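Local coordinates for lipase (Acinetobacter baumannii, PDB 4OPM), which probably hydrolyses ester bonds as a lipase (triacylglycerol hydrolase) of the alpha/beta-hydrolase fold, at residues T11-E16 / S56-N61; Q180-P185 / I277-Q282. All blocks are in the same frame, centred on the assembly; numbering follows the deposited sequence. Where two conformers were deposited one is given.

Overall arrangement
Both contacts lie on the alpha/beta-hydrolase core, with centres about 16 Å apart, and follow one another along the chain: contact 1 closes before contact 2 opens. Contact 1 brings the N-terminal helix 9-19 against the turn between strand 46-50 and helix 61-64. Contact 2 ties the end of helix 173-181, among the helices inserted between strands 137-143 and 237-242, to the junction of helices 276-279 and 281-298. Segments 56-61 and 277-282 also touch each other, Asn59 O lying 3.4 Å from Ile277 CD1 and Trp60 packing on Ile277. The segment after strand 46-50 and the short helix after the histidine loop are thus packed together near the probable Ser120-His274-Asp245 triad.

Contact 1: T11-E16 / S56-N61; sequences TILQQE and SRDNWN
The connection between strand 46-50 and helix 61-64 of the alpha/beta-hydrolase fold is met by the N-terminal helix 9-19: Glu16 bonds to Asn61 at the start of helix 61-64, and Leu13 packs on Asp58 in the 3-10 turn 57-60. Glu16 OE1 accepts a nearly straight bond from Asn61 ND2 (2.8 Å, 171°). The oxygen lies almost in the amide plane of Asn61, whereas the amide nitrogen stands above the carboxylate plane of Glu16; the two planes are perpendicular. Glu16 spans the distance because its CG is anti to the backbone N (chi1 -166°) and the chain stays extended beyond it. The second hydrogen of Asn61 ND2 goes to Asp58 OD1 at 3.0 Å, on the anti side of that carboxylate, so both amide hydrogens are used and the rotation of the amide is fixed. In this fold the loop after the strand commonly helps to form the oxyanion hole; here its turn begins with an ST turn, Ser56 OG accepting from Asp58 N. A water donates to Glu16 OE1 (2.7 Å) and to Asp58 O (2.8 Å), giving a second route between helix and turn. Glu16 OE1 and Asp58 OD1 stay 5.1 Å apart, and the salt bridge from Arg17 to Asp58 probably eases their like charges. One turn of helix earlier, Leu13 crosses Asp58 at about a right angle, with its methyl CD2 3.9 Å from Asp58 OD2.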
loop_
_atom_site.group_PDB
_atom_site.type_symbol
_atom_site.label_atom_id
_atom_site.label_comp_id
_atom_site.label_asym_id
_atom_site.label_seq_id
_atom_site.Cartn_x
_atom_site.Cartn_y
_atom_site.Cartn_z
ATOM N N THR A 11 21.095 6.188 -3.961
ATOM C CA THR A 11 21.985 5.749 -2.871
ATOM C C THR A 11 21.275 5.978 -1.524
ATOM O O THR A 11 21.368 5.120 -0.640
ATOM C CB THR A 11 23.352 6.470 -2.956
ATOM O OG1 THR A 11 23.941 6.173 -4.219
ATOM C CG2 THR A 11 24.319 6.052 -1.843
ATOM N N ILE A 12 20.540 7.103 -1.388
ATOM C CA ILE A 12 19.762 7.413 -0.170
ATOM C C ILE A 12 18.703 6.319 0.041
ATOM O O ILE A 12 18.603 5.785 1.141
ATOM C CB ILE A 12 19.108 8.826 -0.232
ATOM C CG1 ILE A 12 20.163 9.965 -0.291
ATOM C CG2 ILE A 12 18.058 9.046 0.889
ATOM C CD1 ILE A 12 21.122 10.103 0.973
ATOM N N LEU A 13 17.953 5.963 -1.026
ATOM C CA LEU A 13 16.930 4.918 -0.945
ATOM C C LEU A 13 17.559 3.590 -0.530
ATOM O O LEU A 13 17.011 2.911 0.335
ATOM C CB LEU A 13 16.168 4.771 -2.267
ATOM C CG LEU A 13 15.255 5.940 -2.637
ATOM C CD1 LEU A 13 14.664 5.741 -4.022
ATOM C CD2 LEU A 13 14.119 6.100 -1.625
ATOM N N GLN A 14 18.727 3.258 -1.094
ATOM C CA GLN A 14 19.432 2.013 -0.738
ATOM C C GLN A 14 19.754 1.980 0.759
ATOM O O GLN A 14 19.545 0.957 1.426
ATOM C CB GLN A 14 20.722 1.859 -1.565
ATOM C CG GLN A 14 20.421 1.554 -3.030
ATOM C CD GLN A 14 21.566 1.900 -3.955
ATOM O OE1 GLN A 14 22.735 1.990 -3.544
ATOM N NE2 GLN A 14 21.244 2.093 -5.237
ATOM N N GLN A 15 20.259 3.106 1.280
ATOM C CA GLN A 15 20.631 3.226 2.691
ATOM C C GLN A 15 19.404 3.098 3.597
ATOM O O GLN A 15 19.480 2.444 4.654
ATOM C CB GLN A 15 21.353 4.555 2.934
ATOM C CG GLN A 15 22.739 4.599 2.308
ATOM C CD GLN A 15 23.468 5.823 2.769
ATOM O OE1 GLN A 15 23.835 5.942 3.936
ATOM N NE2 GLN A 15 23.635 6.785 1.884
ATOM N N GLU A 16 18.261 3.695 3.184
ATOM C CA GLU A 16 17.032 3.615 3.982
ATOM C C GLU A 16 16.545 2.160 4.043
ATOM O O GLU A 16 16.138 1.707 5.109
ATOM C CB GLU A 16 15.920 4.536 3.467
ATOM C CG GLU A 16 14.814 4.671 4.509
ATOM C CD GLU A 16 13.531 5.350 4.067
ATOM O OE1 GLU A 16 13.048 5.051 2.952
ATOM O OE2 GLU A 16 12.970 6.125 4.878
ATOM N N SER A 56 5.356 3.153 -3.905
ATOM C CA SER A 56 6.401 2.166 -4.178
ATOM C C SER A 56 6.670 1.368 -2.914
ATOM O O SER A 56 6.202 1.744 -1.821
ATOM C CB SER A 56 7.683 2.835 -4.684
ATOM O OG SER A 56 8.443 3.384 -3.621
ATOM N N ARG A 57 7.473 0.303 -3.037
ATOM C CA ARG A 57 7.865 -0.506 -1.886
ATOM C C ARG A 57 8.490 0.340 -0.762
ATOM O O ARG A 57 8.300 0.018 0.414
ATOM C CB ARG A 57 8.840 -1.616 -2.299
ATOM C CG ARG A 57 10.172 -1.161 -2.903
ATOM C CD ARG A 57 10.838 -2.293 -3.640
ATOM N NE ARG A 57 11.935 -1.831 -4.488
ATOM C CZ ARG A 57 13.227 -2.009 -4.215
ATOM N NH1 ARG A 57 13.598 -2.640 -3.108
ATOM N NH2 ARG A 57 14.154 -1.577 -5.057
ATOM N N ASP A 58 9.202 1.438 -1.111
ATOM C CA ASP A 58 9.868 2.286 -0.108
ATOM C C ASP A 58 8.882 3.028 0.810
ATOM O O ASP A 58 9.277 3.432 1.910
ATOM C CB ASP A 58 10.825 3.268 -0.787
ATOM C CG ASP A 58 11.983 2.546 -1.454
ATOM O OD1 ASP A 58 12.589 1.651 -0.804
ATOM O OD2 ASP A 58 12.237 2.814 -2.639
ATOM N N ASN A 59 7.582 3.104 0.427
ATOM C CA ASN A 59 6.568 3.717 1.302
ATOM C C ASN A 59 6.457 2.969 2.650
ATOM O O ASN A 59 6.020 3.554 3.631
ATOM C CB ASN A 59 5.192 3.685 0.631
ATOM C CG ASN A 59 5.012 4.559 -0.591
ATOM O OD1 ASN A 59 4.013 4.429 -1.298
ATOM N ND2 ASN A 59 5.919 5.501 -0.834
ATOM N N TRP A 60 6.805 1.662 2.659
ATOM C CA TRP A 60 6.705 0.803 3.826
ATOM C C TRP A 60 8.001 0.737 4.662
ATOM O O TRP A 60 8.002 0.033 5.668
ATOM C CB TRP A 60 6.334 -0.617 3.382
ATOM C CG TRP A 60 4.895 -0.767 3.005
ATOM C CD1 TRP A 60 4.377 -0.835 1.741
ATOM C CD2 TRP A 60 3.783 -0.859 3.903
ATOM N NE1 TRP A 60 3.008 -0.964 1.800
ATOM C CE2 TRP A 60 2.618 -1.006 3.115
ATOM C CE3 TRP A 60 3.659 -0.869 5.304
ATOM C CZ2 TRP A 60 1.344 -1.139 3.684
ATOM C CZ3 TRP A 60 2.399 -1.016 5.867
ATOM C CH2 TRP A 60 1.260 -1.173 5.058
ATOM N N ASN A 61 9.080 1.428 4.262
ATOM C CA ASN A 61 10.382 1.313 4.939
ATOM C C ASN A 61 10.335 1.627 6.425
ATOM O O ASN A 61 10.888 0.850 7.209
ATOM C CB ASN A 61 11.462 2.162 4.271
ATOM C CG ASN A 61 11.904 1.579 2.936
ATOM O OD1 ASN A 61 11.578 0.429 2.597
ATOM N ND2 ASN A 61 12.624 2.362 2.143
HETATM O O HOH W 1 10.623 5.836 2.173
#

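Contact 2: Q180-P185 / I277-Q282; sequences QTMFNP and ILEAEQ
Glu279, at the end of helix 276-279 and just before helix 281-298, carries most of the contact by taking the backbone amides of Phe183 and Asn184. Its CG sits beside the backbone N (chi1 -62°) and its chain then runs extended, which carries the carboxylate to the loop that leaves helix 173-181. OE1 accepts from the two consecutive amides, Phe183 N and Asn184 N, each at 2.8 Å. Both arrive from the same face of the carboxylate: Phe183 N well above the plane, with a bent N-H angle of 147°, and Asn184 N nearly straight at 173°, on the anti side and tilted out of the plane. Gly273 N also donates to OE1 and Met275 N to OE2, so four backbone amides grip this buried carboxylate and probably stabilise its negative charge. Met182, a selenomethionine in this crystal, crosses the Glu279 side chain at a slant, its CG 3.6 Å from Glu279 OE2. At the backbone of Glu279, Asn184 ND2 makes a weak bond of 3.0 Å to the carbonyl O. A water donates to the same oxygen (3.1 Å) and to Asn184 O (2.8 Å), bridging the two backbone carbonyls. Gly273 and Met275 flank His274, the probable triad histidine, so Glu279 joins the histidine loop to the helical insertion after strand 137-143, the place where many alpha/beta hydrolases carry their cap.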
loop_
_atom_site.group_PDB
_atom_site.type_symbol
_atom_site.label_atom_id
_atom_site.label_comp_id
_atom_site.label_asym_id
_atom_site.label_seq_id
_atom_site.Cartn_x
_atom_site.Cartn_y
_atom_site.Cartn_z
ATOM N N GLN A 180 -2.600 17.016 0.000
ATOM C CA GLN A 180 -3.880 16.303 0.012
ATOM C C GLN A 180 -3.794 14.972 0.737
ATOM O O GLN A 180 -4.799 14.511 1.274
ATOM C CB GLN A 180 -4.415 16.039 -1.425
ATOM C CG GLN A 180 -4.364 17.224 -2.417
ATOM C CD GLN A 180 -4.678 18.582 -1.836
ATOM O OE1 GLN A 180 -3.889 19.523 -1.978
ATOM N NE2 GLN A 180 -5.805 18.719 -1.150
ATOM N N THR A 181 -2.622 14.313 0.699
ATOM C CA THR A 181 -2.504 12.955 1.222
ATOM C C THR A 181 -1.965 12.873 2.650
ATOM O O THR A 181 -2.019 11.800 3.240
ATOM C CB THR A 181 -1.621 12.097 0.294
ATOM O OG1 THR A 181 -0.310 12.664 0.224
ATOM C CG2 THR A 181 -2.204 11.970 -1.090
HETATM N N MSE A 182 -1.374 13.954 3.173
HETATM C CA MSE A 182 -0.823 13.889 4.522
HETATM C C MSE A 182 -1.189 15.108 5.350
HETATM O O MSE A 182 -1.257 16.220 4.824
HETATM C CB MSE A 182 0.711 13.718 4.484
HETATM C CG MSE A 182 1.128 12.407 3.835
HETATM SE SE MSE A 182 3.012 12.064 4.050
HETATM C CE MSE A 182 3.570 13.130 2.913
ATOM N N PHE A 183 -1.421 14.883 6.649
ATOM C CA PHE A 183 -1.696 15.941 7.622
ATOM C C PHE A 183 -0.419 16.226 8.425
ATOM O O PHE A 183 -0.124 17.379 8.753
ATOM C CB PHE A 183 -2.845 15.545 8.559
ATOM C CG PHE A 183 -3.330 16.702 9.409
ATOM C CD1 PHE A 183 -4.276 17.597 8.916
ATOM C CD2 PHE A 183 -2.835 16.898 10.694
ATOM C CE1 PHE A 183 -4.748 18.653 9.710
ATOM C CE2 PHE A 183 -3.298 17.963 11.485
ATOM C CZ PHE A 183 -4.241 18.834 10.986
ATOM N N ASN A 184 0.350 15.157 8.718
ATOM C CA ASN A 184 1.605 15.256 9.469
ATOM C C ASN A 184 2.746 14.689 8.613
ATOM O O ASN A 184 3.297 13.646 8.963
ATOM C CB ASN A 184 1.462 14.517 10.799
ATOM C CG ASN A 184 2.671 14.676 11.673
ATOM O OD1 ASN A 184 3.205 15.774 11.806
ATOM N ND2 ASN A 184 3.178 13.565 12.194
ATOM N N PRO A 185 3.078 15.291 7.434
ATOM C CA PRO A 185 4.135 14.701 6.605
ATOM C C PRO A 185 5.463 14.630 7.351
ATOM O O PRO A 185 5.736 15.497 8.186
ATOM C CB PRO A 185 4.225 15.662 5.408
ATOM C CG PRO A 185 3.675 16.969 5.936
ATOM C CD PRO A 185 2.563 16.537 6.823
ATOM N N ILE A 277 1.459 5.229 7.535
ATOM C CA ILE A 277 2.710 4.464 7.424
ATOM C C ILE A 277 3.945 5.393 7.291
ATOM O O ILE A 277 5.056 4.976 7.643
ATOM C CB ILE A 277 2.657 3.397 6.322
ATOM C CG1 ILE A 277 2.495 4.022 4.909
ATOM C CG2 ILE A 277 1.531 2.378 6.647
ATOM C CD1 ILE A 277 2.670 3.019 3.725
ATOM N N LEU A 278 3.749 6.637 6.816
ATOM C CA LEU A 278 4.839 7.632 6.732
ATOM C C LEU A 278 4.638 8.777 7.730
ATOM O O LEU A 278 5.618 9.410 8.122
ATOM C CB LEU A 278 4.969 8.208 5.309
ATOM C CG LEU A 278 5.518 7.264 4.210
ATOM C CD1 LEU A 278 5.642 8.013 2.893
ATOM C CD2 LEU A 278 6.881 6.713 4.568
ATOM N N GLU A 279 3.385 9.036 8.159
ATOM C CA GLU A 279 3.107 10.149 9.090
ATOM C C GLU A 279 3.225 9.753 10.572
ATOM O O GLU A 279 3.404 10.631 11.422
ATOM C CB GLU A 279 1.682 10.675 8.874
ATOM C CG GLU A 279 1.401 11.263 7.497
ATOM C CD GLU A 279 -0.056 11.666 7.332
ATOM O OE1 GLU A 279 -0.502 12.591 8.052
ATOM O OE2 GLU A 279 -0.768 11.018 6.527
ATOM N N ALA A 280 3.037 8.464 10.892
ATOM C CA ALA A 280 2.987 7.999 12.292
ATOM C C ALA A 280 3.384 6.520 12.406
ATOM O O ALA A 280 2.660 5.731 13.025
ATOM C CB ALA A 280 1.567 8.209 12.827
ATOM N N GLU A 281 4.555 6.141 11.836
ATOM C CA GLU A 281 4.950 4.717 11.795
ATOM C C GLU A 281 5.057 4.066 13.186
ATOM O O GLU A 281 4.733 2.881 13.316
ATOM C CB GLU A 281 6.245 4.492 10.994
ATOM C CG GLU A 281 7.518 4.954 11.707
ATOM C CD GLU A 281 7.831 6.438 11.682
ATOM O OE1 GLU A 281 6.964 7.242 11.272
ATOM O OE2 GLU A 281 8.966 6.798 12.068
ATOM N N GLN A 282 5.485 4.817 14.226
ATOM C CA GLN A 282 5.618 4.207 15.556
ATOM C C GLN A 282 4.236 3.896 16.147
ATOM O O GLN A 282 4.064 2.872 16.816
ATOM C CB GLN A 282 6.439 5.110 16.482
ATOM C CG GLN A 282 7.884 5.291 15.986
ATOM C CD GLN A 282 8.545 6.530 16.554
ATOM O OE1 GLN A 282 8.203 7.004 17.640
ATOM N NE2 GLN A 282 9.535 7.060 15.831
HETATM O O HOH W 2 5.479 12.727 10.385
#